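Local coordinates for MSM0271 protein (Mycobacterium smegmatis, PDB 5SUH) that forms double-ringed trimeric tiles that probably build part of the RMM microcompartment shell and may take part in transport across it, at residues Pro137-His142 / Leu172-Thr177; Ala67-Val72 / Pro178-Ala183; Arg87-Val92 / Leu113-Arg118; Arg34-Val39 / Asn129-Gln134; Gln43-Ala48 / Glu188-Ala193. One frame throughout, in Å; residues are numbered along the deposited sequence.

Contact 1: Pro137-His142 / Leu172-Thr177; sequences PRVLFH and LVYEMT
Thr177, Glu175 and Leu140 bury the most surface where strands 138-145 and 170-177 run antiparallel, their short axes 155° apart. Glu175 anchors the pairing through its carbonyl: O accepts from Leu140 N at 2.8 Å and, more loosely, from Phe141 N at 3.3 Å, both donors arriving from the same face of the carbonyl plane. Its own N donates almost straight to Phe141 O at 2.8 Å. With CG anti to the backbone N (chi1 -171°) and the chain extended, Glu175 crosses Leu140 at an angle, CG lying 4.0 Å from Leu140 CB. Beyond that crossing its carboxylate forms a salt bridge with Arg209 and accepts from Leu76 N of a second subunit. Thr177 places CG2 over one face of the Arg138 guanidinium, and the same methyl is 4.1 Å from Leu140 CD1; its OG1 is bonded to Ala206 O. On the other face of the sheet, which helix 216-232 covers, His142 CB sits above the Tyr174 ring, 3.8 Å from its centroid, a CH-pi contact. Leu140 and Phe141 standing together opposite Glu175 define a classic beta bulge, here in the outer strand pair of a four-stranded antiparallel BMC sheet.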
# COMPACT_ATOMS: atom_id res chain seq x y z
N PRO A 137 5.32 11.89 -31.45
CA PRO A 137 5.43 10.54 -30.88
C PRO A 137 6.58 9.72 -31.44
O PRO A 137 6.83 9.75 -32.65
CB PRO A 137 4.09 9.88 -31.25
CG PRO A 137 3.13 11.08 -31.40
CD PRO A 137 3.97 12.17 -31.98
N ARG A 138 7.32 9.08 -30.55
CA ARG A 138 8.38 8.16 -30.96
C ARG A 138 8.03 6.76 -30.52
O ARG A 138 7.86 6.50 -29.34
CB ARG A 138 9.74 8.54 -30.37
CG ARG A 138 10.79 7.47 -30.64
CD ARG A 138 12.17 8.05 -30.79
NE ARG A 138 12.65 8.70 -29.57
CZ ARG A 138 13.40 8.11 -28.65
NH1 ARG A 138 13.79 6.84 -28.82
NH2 ARG A 138 13.78 8.78 -27.57
N VAL A 139 7.90 5.86 -31.50
CA VAL A 139 7.60 4.47 -31.22
C VAL A 139 8.84 3.71 -30.73
O VAL A 139 9.88 3.74 -31.38
CB VAL A 139 7.03 3.84 -32.45
CG1 VAL A 139 6.93 2.36 -32.25
CG2 VAL A 139 5.66 4.48 -32.73
N LEU A 140 8.73 3.07 -29.57
CA LEU A 140 9.87 2.37 -28.96
C LEU A 140 9.83 0.86 -29.22
O LEU A 140 10.86 0.23 -29.38
CB LEU A 140 9.92 2.59 -27.44
CG LEU A 140 10.17 4.04 -26.96
CD1 LEU A 140 10.19 4.18 -25.44
CD2 LEU A 140 11.44 4.56 -27.55
N PHE A 141 8.63 0.30 -29.27
CA PHE A 141 8.44 -1.13 -29.46
C PHE A 141 6.97 -1.46 -29.75
O PHE A 141 6.06 -0.77 -29.28
CB PHE A 141 8.94 -1.91 -28.22
CG PHE A 141 8.93 -3.41 -28.39
CD1 PHE A 141 9.99 -4.06 -29.02
CD2 PHE A 141 7.85 -4.17 -27.93
CE1 PHE A 141 9.98 -5.44 -29.19
CE2 PHE A 141 7.82 -5.56 -28.10
CZ PHE A 141 8.89 -6.19 -28.74
N HIS A 142 6.74 -2.48 -30.57
CA HIS A 142 5.41 -3.10 -30.67
C HIS A 142 5.57 -4.56 -31.14
O HIS A 142 6.57 -4.91 -31.79
CB HIS A 142 4.44 -2.30 -31.57
CG HIS A 142 4.92 -2.13 -32.98
ND1 HIS A 142 5.01 -3.18 -33.88
CD2 HIS A 142 5.31 -1.03 -33.65
CE1 HIS A 142 5.45 -2.73 -35.03
NE2 HIS A 142 5.64 -1.43 -34.93
N LEU A 172 -1.45 -7.68 -27.91
CA LEU A 172 -0.66 -6.61 -28.52
C LEU A 172 -0.01 -5.74 -27.45
O LEU A 172 -0.69 -5.25 -26.54
CB LEU A 172 -1.54 -5.73 -29.40
CG LEU A 172 -0.99 -4.35 -29.77
CD1 LEU A 172 0.24 -4.44 -30.68
CD2 LEU A 172 -2.10 -3.54 -30.41
N VAL A 173 1.30 -5.54 -27.56
CA VAL A 173 1.97 -4.59 -26.67
C VAL A 173 2.52 -3.47 -27.54
O VAL A 173 3.00 -3.72 -28.65
CB VAL A 173 3.12 -5.23 -25.80
CG1 VAL A 173 2.55 -6.15 -24.70
CG2 VAL A 173 4.12 -5.99 -26.67
N TYR A 174 2.41 -2.23 -27.04
CA TYR A 174 2.84 -1.06 -27.80
C TYR A 174 3.47 -0.03 -26.86
O TYR A 174 2.85 0.43 -25.87
CB TYR A 174 1.66 -0.42 -28.52
CG TYR A 174 1.97 0.21 -29.85
CD1 TYR A 174 1.38 -0.28 -31.01
CD2 TYR A 174 2.83 1.30 -29.95
CE1 TYR A 174 1.65 0.30 -32.26
CE2 TYR A 174 3.10 1.88 -31.18
CZ TYR A 174 2.50 1.37 -32.34
OH TYR A 174 2.75 1.93 -33.58
N GLU A 175 4.71 0.34 -27.15
CA GLU A 175 5.43 1.26 -26.30
C GLU A 175 5.86 2.51 -27.08
O GLU A 175 6.40 2.40 -28.18
CB GLU A 175 6.66 0.55 -25.68
CG GLU A 175 7.34 1.39 -24.59
CD GLU A 175 8.45 0.65 -23.83
OE1 GLU A 175 8.92 -0.41 -24.30
OE2 GLU A 175 8.84 1.14 -22.76
N MET A 176 5.69 3.67 -26.46
CA MET A 176 5.97 4.98 -27.08
C MET A 176 6.49 6.00 -26.08
O MET A 176 6.38 5.80 -24.85
CB MET A 176 4.71 5.53 -27.72
CG MET A 176 3.63 5.76 -26.64
SD MET A 176 2.00 5.38 -27.20
CE MET A 176 2.05 3.59 -27.21
N THR A 177 7.01 7.12 -26.59
CA THR A 177 7.37 8.23 -25.72
C THR A 177 7.22 9.57 -26.47
O THR A 177 7.49 9.65 -27.68
CB THR A 177 8.80 8.06 -25.12
OG1 THR A 177 8.98 9.04 -24.11
CG2 THR A 177 9.94 8.18 -26.18

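Contact 2: Ala67-Val72 / Pro178-Ala183; sequences ALIVEV and PALFAA
Glu71 has CG anti to the backbone N (chi1 -175°) and an extended chain, and Leu180 has a similar first torsion (-163°); the two side chains therefore slide past each other in opposite directions, the acid heading for the loop and the leucine for the strand. Leu180 N donates to Glu71 OE1 at 3.2 Å, meeting the oxygen nearly end-on to its C-O bond, but the angle of 137° at the hydrogen shows a bent bond. The other oxygen, Glu71 OE2, accepts a hydrogen bond from a water at 2.7 Å; that water in turn accepts from Ala179 N at 3.1 Å. Pro178, which follows a cis peptide bond, lays CB against the same carboxylate. Back along the strand, Leu180 CD2 reaches Ile69 CB at 3.8 Å and also packs on the Val70 backbone, while Ile69 CD1 stretches to Ala183 CB at 4.0 Å. The contact thus sets strand 66-73 of one BMC half against the segment leading into helix 182-192 of the other. Glu71 is buried, yet two successive backbone N-H groups, one of them through water, and the Arg34 salt bridge to OE2 all serve its carboxylate, which probably keeps it ionised.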
# COMPACT_ATOMS: atom_id res chain seq x y z
N ALA A 67 -11.90 14.93 -23.88
CA ALA A 67 -10.78 15.21 -22.97
C ALA A 67 -9.63 16.02 -23.56
O ALA A 67 -9.35 15.97 -24.77
CB ALA A 67 -10.23 13.91 -22.42
N LEU A 68 -8.96 16.78 -22.69
CA LEU A 68 -7.69 17.42 -23.04
C LEU A 68 -6.58 16.80 -22.20
O LEU A 68 -6.71 16.75 -20.97
CB LEU A 68 -7.75 18.93 -22.80
CG LEU A 68 -6.40 19.60 -23.09
CD1 LEU A 68 -6.13 19.65 -24.60
CD2 LEU A 68 -6.34 20.97 -22.47
N ILE A 69 -5.52 16.33 -22.84
CA ILE A 69 -4.39 15.73 -22.11
C ILE A 69 -3.13 16.55 -22.32
O ILE A 69 -2.79 16.93 -23.45
CB ILE A 69 -4.10 14.28 -22.53
CG1 ILE A 69 -3.78 14.18 -24.04
CG2 ILE A 69 -5.25 13.38 -22.14
CD1 ILE A 69 -3.25 12.81 -24.51
N VAL A 70 -2.44 16.88 -21.22
CA VAL A 70 -1.23 17.70 -21.30
C VAL A 70 -0.10 17.12 -20.43
O VAL A 70 -0.30 16.82 -19.24
CB VAL A 70 -1.51 19.17 -20.87
CG1 VAL A 70 -0.24 20.01 -20.95
CG2 VAL A 70 -2.65 19.79 -21.70
N GLU A 71 1.08 16.98 -21.04
CA GLU A 71 2.31 16.62 -20.32
C GLU A 71 3.34 17.77 -20.44
O GLU A 71 3.52 18.31 -21.52
CB GLU A 71 2.90 15.28 -20.86
CG GLU A 71 4.12 14.77 -20.10
CD GLU A 71 4.69 13.44 -20.61
OE1 GLU A 71 3.91 12.51 -20.94
OE2 GLU A 71 5.93 13.31 -20.61
N VAL A 72 3.96 18.18 -19.33
CA VAL A 72 4.89 19.33 -19.37
C VAL A 72 6.20 19.14 -18.61
O VAL A 72 6.36 18.23 -17.80
CB VAL A 72 4.30 20.62 -18.77
CG1 VAL A 72 2.96 20.92 -19.40
CG2 VAL A 72 4.22 20.51 -17.23
N PRO A 178 6.75 10.64 -25.78
CA PRO A 178 6.30 10.74 -24.37
C PRO A 178 5.13 9.82 -23.99
O PRO A 178 4.26 9.51 -24.81
CB PRO A 178 5.87 12.21 -24.22
CG PRO A 178 6.49 12.93 -25.38
CD PRO A 178 6.59 11.92 -26.50
N ALA A 179 5.10 9.44 -22.73
CA ALA A 179 4.18 8.46 -22.20
C ALA A 179 2.71 8.79 -22.39
O ALA A 179 1.89 7.88 -22.53
CB ALA A 179 4.47 8.24 -20.69
N LEU A 180 2.35 10.08 -22.38
CA LEU A 180 0.94 10.42 -22.32
C LEU A 180 0.23 10.10 -23.65
O LEU A 180 -1.00 9.95 -23.68
CB LEU A 180 0.74 11.88 -21.94
CG LEU A 180 -0.68 12.26 -21.45
CD1 LEU A 180 -1.15 11.28 -20.39
CD2 LEU A 180 -0.76 13.67 -20.91
N PHE A 181 1.01 9.89 -24.71
CA PHE A 181 0.42 9.54 -26.02
C PHE A 181 -0.25 8.17 -25.97
O PHE A 181 -1.01 7.81 -26.88
CB PHE A 181 1.46 9.54 -27.13
CG PHE A 181 1.79 10.91 -27.65
CD1 PHE A 181 0.80 11.76 -28.12
CD2 PHE A 181 3.11 11.36 -27.65
CE1 PHE A 181 1.12 13.02 -28.61
CE2 PHE A 181 3.43 12.62 -28.13
CZ PHE A 181 2.42 13.45 -28.61
N ALA A 182 0.04 7.41 -24.92
CA ALA A 182 -0.59 6.11 -24.74
C ALA A 182 -2.11 6.28 -24.61
O ALA A 182 -2.89 5.35 -24.92
CB ALA A 182 -0.02 5.41 -23.53
N ALA A 183 -2.51 7.45 -24.14
CA ALA A 183 -3.93 7.78 -23.97
C ALA A 183 -4.67 7.75 -25.30
O ALA A 183 -5.72 7.12 -25.42
CB ALA A 183 -4.09 9.13 -23.31
O HOH W 1 7.04 10.89 -20.85

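Contact 3: Arg87-Val92 / Leu113-Arg118; sequences RAVPGV and LDEVRR
Val89 and Glu115 meet where a type I beta turn, Val89 to Val92, packs on the first turns of helix 113-127 in the alpha/beta BMC fold. The turn is closed by Val92 N donating to Val89 O at 3.2 Å. It links helix 78-88 to strand 93-99, so the contact ties the turn after helix 78-88 to the start of helix 113-127. Glu115 can be followed outward. Its CB touches two valines, 3.9 Å from Val89 CG1 and 4.1 Å from Val92 CG1. CG stays against Val89, 4.0 Å from the same CG1. CG is anti to the carbonyl carbon (chi1 -76°) and the chain extends beyond it, which carries the carboxylate along the turn towards Gly91. There OE1 stands 3.6 Å from Gly91 O, a meeting of two acceptors and no bond; the polar partner of OE1 is Ser110 OG. One helical turn later, Arg118 crosses Val89 at about a right angle and spreads its guanidinium so that Val89 CG2 lies over one face. No hydrogen bond spans the two segments, and the join is made by van der Waals contact. At the turn's far end, Val92 O accepts from Gln151 NE2 of a third subunit. The Arg118 group is steadied within its own helix: NE donates to Asp114 OD2 at 3.0 Å in a salt bridge, approaching from 43° out of the carboxylate plane.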
# COMPACT_ATOMS: atom_id res chain seq x y z
N ARG A 87 -9.92 28.09 -14.40
CA ARG A 87 -10.46 29.41 -14.16
C ARG A 87 -11.00 30.07 -15.44
O ARG A 87 -11.86 30.95 -15.37
CB ARG A 87 -9.38 30.31 -13.54
CG ARG A 87 -9.92 31.54 -12.87
CD ARG A 87 -8.81 32.37 -12.28
NE ARG A 87 -8.11 31.70 -11.19
CZ ARG A 87 -8.56 31.62 -9.94
NH1 ARG A 87 -7.82 31.00 -9.03
NH2 ARG A 87 -9.74 32.14 -9.61
N ALA A 88 -10.57 29.57 -16.60
CA ALA A 88 -11.10 30.02 -17.89
C ALA A 88 -12.45 29.40 -18.21
O ALA A 88 -13.34 30.08 -18.74
CB ALA A 88 -10.12 29.69 -18.98
N VAL A 89 -12.57 28.10 -17.95
CA VAL A 89 -13.80 27.35 -18.20
C VAL A 89 -14.19 26.51 -16.97
O VAL A 89 -13.81 25.35 -16.86
CB VAL A 89 -13.64 26.42 -19.42
CG1 VAL A 89 -15.01 25.90 -19.86
CG2 VAL A 89 -12.93 27.16 -20.57
N PRO A 90 -14.96 27.10 -16.05
CA PRO A 90 -15.35 26.44 -14.79
C PRO A 90 -16.10 25.10 -14.97
O PRO A 90 -16.13 24.30 -14.03
CB PRO A 90 -16.23 27.49 -14.10
CG PRO A 90 -15.79 28.80 -14.68
CD PRO A 90 -15.43 28.49 -16.11
N GLY A 91 -16.71 24.88 -16.13
CA GLY A 91 -17.43 23.66 -16.44
C GLY A 91 -16.61 22.41 -16.79
O GLY A 91 -17.18 21.33 -17.02
N VAL A 92 -15.28 22.51 -16.87
CA VAL A 92 -14.48 21.31 -17.12
C VAL A 92 -14.08 20.72 -15.76
O VAL A 92 -14.07 21.41 -14.75
CB VAL A 92 -13.21 21.59 -18.01
CG1 VAL A 92 -13.61 22.21 -19.36
CG2 VAL A 92 -12.19 22.47 -17.29
N LEU A 113 -17.43 19.61 -26.20
CA LEU A 113 -16.15 19.66 -26.90
C LEU A 113 -15.61 21.09 -26.96
O LEU A 113 -14.40 21.31 -26.86
CB LEU A 113 -16.29 19.06 -28.32
CG LEU A 113 -15.05 19.04 -29.23
CD1 LEU A 113 -13.81 18.36 -28.57
CD2 LEU A 113 -15.39 18.38 -30.60
N ASP A 114 -16.51 22.08 -27.03
CA ASP A 114 -16.08 23.47 -27.12
C ASP A 114 -15.43 23.89 -25.80
O ASP A 114 -14.50 24.69 -25.79
CB ASP A 114 -17.26 24.38 -27.48
CG ASP A 114 -16.83 25.84 -27.69
OD1 ASP A 114 -16.19 26.13 -28.73
OD2 ASP A 114 -17.14 26.68 -26.81
N GLU A 115 -15.91 23.34 -24.70
CA GLU A 115 -15.38 23.71 -23.39
C GLU A 115 -13.92 23.26 -23.20
O GLU A 115 -13.08 24.05 -22.75
CB GLU A 115 -16.28 23.12 -22.28
CG GLU A 115 -17.60 23.89 -22.09
CD GLU A 115 -18.42 23.44 -20.88
OE1 GLU A 115 -18.19 22.32 -20.36
OE2 GLU A 115 -19.29 24.23 -20.43
N VAL A 116 -13.62 22.03 -23.63
CA VAL A 116 -12.28 21.45 -23.52
C VAL A 116 -11.32 22.21 -24.42
O VAL A 116 -10.20 22.54 -24.03
CB VAL A 116 -12.29 19.93 -23.84
CG1 VAL A 116 -10.92 19.42 -24.09
CG2 VAL A 116 -12.90 19.16 -22.70
N ARG A 117 -11.78 22.50 -25.63
CA ARG A 117 -11.05 23.32 -26.59
C ARG A 117 -10.65 24.68 -26.01
O ARG A 117 -9.48 25.06 -26.06
CB ARG A 117 -11.92 23.51 -27.83
CG ARG A 117 -11.27 24.02 -29.08
CD ARG A 117 -12.33 24.11 -30.19
NE ARG A 117 -12.34 22.89 -31.02
CZ ARG A 117 -13.45 22.23 -31.36
NH1 ARG A 117 -14.64 22.67 -30.96
NH2 ARG A 117 -13.38 21.12 -32.11
N ARG A 118 -11.60 25.39 -25.42
CA ARG A 118 -11.34 26.74 -24.91
C ARG A 118 -10.40 26.70 -23.69
O ARG A 118 -9.54 27.57 -23.52
CB ARG A 118 -12.65 27.45 -24.54
CG ARG A 118 -13.27 28.14 -25.73
CD ARG A 118 -14.58 28.86 -25.47
NE ARG A 118 -15.60 28.15 -24.70
CZ ARG A 118 -15.94 28.46 -23.46
NH1 ARG A 118 -15.33 29.44 -22.81
NH2 ARG A 118 -16.90 27.77 -22.85

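Contact 4: Arg34-Val39 / Asn129-Gln134; sequences RVYLLV and NRAEDQ
A side-chain amide takes the place of a strand neighbour here: Gln134 OE1 accepts the backbone N-H of Tyr36 at 2.6 Å. The bond is nearly straight, 174° at the hydrogen, although the donor is tilted 34° from the amide's carbonyl plane. The strand, 32-39, is an outermost one of a four-stranded antiparallel BMC sheet, and a classic beta bulge marks its corner, Arg34 and Val35 both facing Glu71. Gln134 holds CG between its backbone N and carbonyl carbon (chi1 83°), and its extended chain runs past Arg34 O, which is 3.4 Å from Gln134 CB. The amide's NE2 makes a weak hydrogen bond to Glu234 O. The Tyr36 ring itself packs obliquely on the short 3-10 segment 131-133, with Leu124 of helix 113-127 also touching it. That segment is tied at its start, where Asp133 OD2 accepts from Arg130 N at 2.8 Å. The closest apolar contact across the pair is Tyr36 CD1 to Ala131 CB, 3.9 Å.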
# COMPACT_ATOMS: atom_id res chain seq x y z
N ARG A 34 5.29 18.99 -23.65
CA ARG A 34 5.76 17.72 -24.18
C ARG A 34 4.65 17.07 -24.99
O ARG A 34 4.87 16.59 -26.10
CB ARG A 34 6.14 16.76 -23.04
CG ARG A 34 7.12 17.32 -22.06
CD ARG A 34 8.32 16.47 -21.91
NE ARG A 34 8.03 15.05 -21.80
CZ ARG A 34 8.96 14.13 -22.02
NH1 ARG A 34 10.20 14.50 -22.35
NH2 ARG A 34 8.67 12.84 -21.96
N VAL A 35 3.44 17.08 -24.41
CA VAL A 35 2.24 16.54 -25.04
C VAL A 35 1.07 17.53 -24.89
O VAL A 35 0.86 18.05 -23.80
CB VAL A 35 1.82 15.19 -24.42
CG1 VAL A 35 0.55 14.68 -25.09
CG2 VAL A 35 2.91 14.18 -24.55
N TYR A 36 0.35 17.80 -25.98
CA TYR A 36 -0.87 18.63 -25.95
C TYR A 36 -1.90 18.07 -26.93
O TYR A 36 -1.73 18.23 -28.15
CB TYR A 36 -0.56 20.11 -26.29
CG TYR A 36 -1.79 21.02 -26.38
CD1 TYR A 36 -2.48 21.20 -27.59
CD2 TYR A 36 -2.25 21.70 -25.26
CE1 TYR A 36 -3.61 22.02 -27.66
CE2 TYR A 36 -3.37 22.53 -25.32
CZ TYR A 36 -4.04 22.68 -26.51
OH TYR A 36 -5.14 23.51 -26.54
N LEU A 37 -2.97 17.47 -26.43
CA LEU A 37 -3.89 16.77 -27.32
C LEU A 37 -5.36 16.75 -26.91
O LEU A 37 -5.69 16.44 -25.76
CB LEU A 37 -3.46 15.31 -27.48
CG LEU A 37 -2.91 14.91 -28.85
CD1 LEU A 37 -3.01 13.40 -29.01
CD2 LEU A 37 -3.61 15.64 -30.02
N LEU A 38 -6.22 17.06 -27.88
CA LEU A 38 -7.65 16.77 -27.78
C LEU A 38 -7.96 15.35 -28.16
O LEU A 38 -7.73 14.92 -29.29
CB LEU A 38 -8.49 17.68 -28.66
CG LEU A 38 -9.22 18.80 -27.95
CD1 LEU A 38 -8.26 19.74 -27.30
CD2 LEU A 38 -10.00 19.54 -29.00
N VAL A 39 -8.51 14.63 -27.19
CA VAL A 39 -9.02 13.30 -27.38
C VAL A 39 -10.53 13.36 -27.46
O VAL A 39 -11.21 13.51 -26.45
CB VAL A 39 -8.59 12.39 -26.24
CG1 VAL A 39 -9.15 11.01 -26.44
CG2 VAL A 39 -7.04 12.38 -26.12
N ASN A 129 2.70 29.25 -25.38
CA ASN A 129 2.98 28.09 -26.22
C ASN A 129 2.00 27.88 -27.40
O ASN A 129 0.91 28.47 -27.43
CB ASN A 129 3.00 26.81 -25.37
CG ASN A 129 4.21 26.74 -24.46
OD1 ASN A 129 5.32 26.49 -24.90
ND2 ASN A 129 3.98 26.89 -23.16
N ARG A 130 2.38 27.01 -28.32
CA ARG A 130 1.49 26.56 -29.40
C ARG A 130 1.41 25.05 -29.47
O ARG A 130 2.29 24.34 -28.94
CB ARG A 130 1.95 27.09 -30.75
CG ARG A 130 2.21 28.56 -30.79
CD ARG A 130 2.93 28.96 -32.05
NE ARG A 130 3.19 30.40 -32.05
CZ ARG A 130 3.95 31.05 -32.92
NH1 ARG A 130 4.60 30.41 -33.87
NH2 ARG A 130 4.08 32.36 -32.81
N ALA A 131 0.38 24.54 -30.13
CA ALA A 131 0.09 23.10 -30.14
C ALA A 131 1.27 22.33 -30.76
O ALA A 131 1.61 21.23 -30.34
CB ALA A 131 -1.20 22.82 -30.91
N GLU A 132 1.93 22.92 -31.75
CA GLU A 132 2.95 22.18 -32.45
C GLU A 132 4.30 22.33 -31.76
O GLU A 132 5.31 21.84 -32.26
CB GLU A 132 3.00 22.60 -33.94
CG GLU A 132 3.36 24.04 -34.27
CD GLU A 132 2.18 25.02 -34.25
OE1 GLU A 132 1.06 24.67 -33.76
OE2 GLU A 132 2.37 26.15 -34.78
N ASP A 133 4.31 22.95 -30.57
CA ASP A 133 5.52 22.98 -29.74
C ASP A 133 5.72 21.63 -29.01
O ASP A 133 6.79 21.37 -28.49
CB ASP A 133 5.44 24.07 -28.64
CG ASP A 133 5.63 25.48 -29.16
OD1 ASP A 133 6.27 25.69 -30.22
OD2 ASP A 133 5.12 26.39 -28.47
N GLN A 134 4.71 20.75 -29.03
CA GLN A 134 4.84 19.44 -28.40
C GLN A 134 5.84 18.52 -29.12
O GLN A 134 6.27 18.80 -30.26
CB GLN A 134 3.47 18.73 -28.30
CG GLN A 134 3.01 17.97 -29.57
CD GLN A 134 1.63 17.30 -29.39
OE1 GLN A 134 1.24 16.94 -28.27
NE2 GLN A 134 0.92 17.08 -30.49

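Contact 5: Gln43-Ala48 / Glu188-Ala193; sequences QRQFAA and EAERVA
Glu190 sends its carboxylate into the first turn of helix 44-49 and receives two backbone N-H groups there. Gln45 N donates to OE2 of Glu190 at 2.9 Å and Phe46 N to OE1 of Glu190 at 3.0 Å, each oxygen using its syn lone pair; the first bond is the straighter, 161° against 139°. The reach comes from a fully stretched side chain, CG opposite the backbone N (chi1 -176°) and the rest extended, which bridges helix axes 9.5 Å apart. Gln43 occupies the N-cap position, but its side chain turns aside: CB packs against the Glu190 carboxylate, and the bent chain crosses Arg191 at about a right angle, its CD 4.0 Å from Arg191 CB. Other polar groups find partners nearby. Gln43 N donates to Asn187 OD1 and Gln43 NE2 to Asp41 O, while the Gln45 amide binds both Leu196 O and Val198 N. Tyr62 of a fourth subunit packs on Arg44 and Gln45. Two N-H groups that a helix start cannot satisfy from within are thus supplied by an acid of the other BMC half, and the positive end of the helix dipole would probably stabilise the negative charge of Glu190.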
# COMPACT_ATOMS: atom_id res chain seq x y z
N GLN A 43 -14.20 6.30 -25.78
CA GLN A 43 -14.82 4.98 -25.86
C GLN A 43 -15.01 4.37 -24.44
O GLN A 43 -14.30 4.74 -23.52
CB GLN A 43 -13.99 4.05 -26.77
CG GLN A 43 -13.73 4.61 -28.14
CD GLN A 43 -15.00 4.92 -28.93
OE1 GLN A 43 -15.73 4.02 -29.34
NE2 GLN A 43 -15.28 6.20 -29.13
N ARG A 44 -15.96 3.45 -24.26
CA ARG A 44 -16.37 3.12 -22.89
C ARG A 44 -15.33 2.34 -22.05
O ARG A 44 -15.24 2.57 -20.84
CB ARG A 44 -17.70 2.37 -22.90
CG ARG A 44 -17.63 0.94 -23.34
CD ARG A 44 -19.00 0.31 -23.22
NE ARG A 44 -18.96 -1.11 -23.52
CZ ARG A 44 -20.03 -1.90 -23.56
NH1 ARG A 44 -21.24 -1.41 -23.32
NH2 ARG A 44 -19.88 -3.19 -23.84
N GLN A 45 -14.54 1.46 -22.66
CA GLN A 45 -13.50 0.76 -21.89
C GLN A 45 -12.42 1.70 -21.45
O GLN A 45 -11.87 1.58 -20.34
CB GLN A 45 -12.84 -0.33 -22.70
CG GLN A 45 -13.52 -1.62 -22.68
CD GLN A 45 -12.63 -2.71 -23.21
OE1 GLN A 45 -11.78 -3.24 -22.48
NE2 GLN A 45 -12.82 -3.05 -24.48
N PHE A 46 -12.06 2.60 -22.33
CA PHE A 46 -10.94 3.45 -22.01
C PHE A 46 -11.36 4.48 -20.98
O PHE A 46 -10.57 4.81 -20.09
CB PHE A 46 -10.32 4.08 -23.26
CG PHE A 46 -9.28 5.08 -22.95
CD1 PHE A 46 -8.12 4.70 -22.29
CD2 PHE A 46 -9.47 6.43 -23.27
CE1 PHE A 46 -7.15 5.65 -21.96
CE2 PHE A 46 -8.52 7.38 -22.95
CZ PHE A 46 -7.35 7.01 -22.31
N ALA A 47 -12.61 4.94 -21.08
CA ALA A 47 -13.17 5.93 -20.15
C ALA A 47 -13.22 5.40 -18.72
O ALA A 47 -13.00 6.14 -17.75
CB ALA A 47 -14.56 6.35 -20.60
N ALA A 48 -13.44 4.10 -18.59
CA ALA A 48 -13.58 3.49 -17.29
C ALA A 48 -12.20 3.21 -16.74
O ALA A 48 -11.95 3.34 -15.54
CB ALA A 48 -14.39 2.22 -17.39
N GLU A 188 -8.06 5.27 -29.63
CA GLU A 188 -8.21 5.04 -31.06
C GLU A 188 -8.40 3.53 -31.36
O GLU A 188 -9.26 3.14 -32.19
CB GLU A 188 -7.02 5.60 -31.84
CG GLU A 188 -7.07 7.11 -32.00
CD GLU A 188 -8.41 7.59 -32.58
OE1 GLU A 188 -8.84 7.09 -33.65
OE2 GLU A 188 -9.04 8.47 -31.95
N ALA A 189 -7.64 2.68 -30.67
CA ALA A 189 -7.77 1.23 -30.85
C ALA A 189 -9.19 0.74 -30.52
O ALA A 189 -9.77 -0.04 -31.27
CB ALA A 189 -6.74 0.47 -29.99
N GLU A 190 -9.77 1.23 -29.43
CA GLU A 190 -11.09 0.72 -29.07
C GLU A 190 -12.16 1.18 -30.09
O GLU A 190 -13.14 0.47 -30.34
CB GLU A 190 -11.47 1.16 -27.66
CG GLU A 190 -12.79 0.57 -27.23
CD GLU A 190 -13.26 1.03 -25.86
OE1 GLU A 190 -12.52 1.82 -25.21
OE2 GLU A 190 -14.34 0.56 -25.43
N ARG A 191 -11.96 2.35 -30.69
CA ARG A 191 -12.94 2.87 -31.65
C ARG A 191 -13.04 1.97 -32.88
O ARG A 191 -14.10 1.77 -33.48
CB ARG A 191 -12.62 4.32 -32.07
CG ARG A 191 -13.52 4.84 -33.18
CD ARG A 191 -13.35 6.29 -33.66
NE ARG A 191 -12.26 7.04 -33.07
CZ ARG A 191 -12.42 7.93 -32.09
NH1 ARG A 191 -13.62 8.14 -31.56
NH2 ARG A 191 -11.37 8.60 -31.60
N VAL A 192 -11.88 1.45 -33.27
CA VAL A 192 -11.71 0.78 -34.54
C VAL A 192 -11.86 -0.74 -34.40
O VAL A 192 -12.03 -1.47 -35.38
CB VAL A 192 -10.32 1.23 -35.12
CG1 VAL A 192 -9.29 0.11 -35.19
CG2 VAL A 192 -10.49 1.97 -36.45
N ALA A 193 -11.85 -1.20 -33.15
CA ALA A 193 -11.95 -2.61 -32.83
C ALA A 193 -12.65 -2.86 -31.47
O ALA A 193 -12.02 -3.32 -30.51
CB ALA A 193 -10.54 -3.24 -32.85

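How the contacts relate
Contacts 2 and 4 meet in the sheet of strands 32-39, 66-73, 104-110 and 93-99, their centres about 9 Å apart, because strands 66-73 and 32-39 are neighbours in it. Contact 3 packs on that sheet through Val116 and Leu68, whereas contact 1 lies in the second sheet, its centre about 31 Å from that of contact 3 on the opposite side of the chain's centre. Contacts 2 and 5 both use helix 182-192, and each joins the two BMC halves; contacts 1, 3 and 4 each stay within a single half. Along the chain, contact 3 closes before contact 1 opens, and both fall between the segments of contacts 2 and 5. In contacts 2 and 5 early segments thus pair with late ones, fastening two similar sheets into a single tandem-domain subunit.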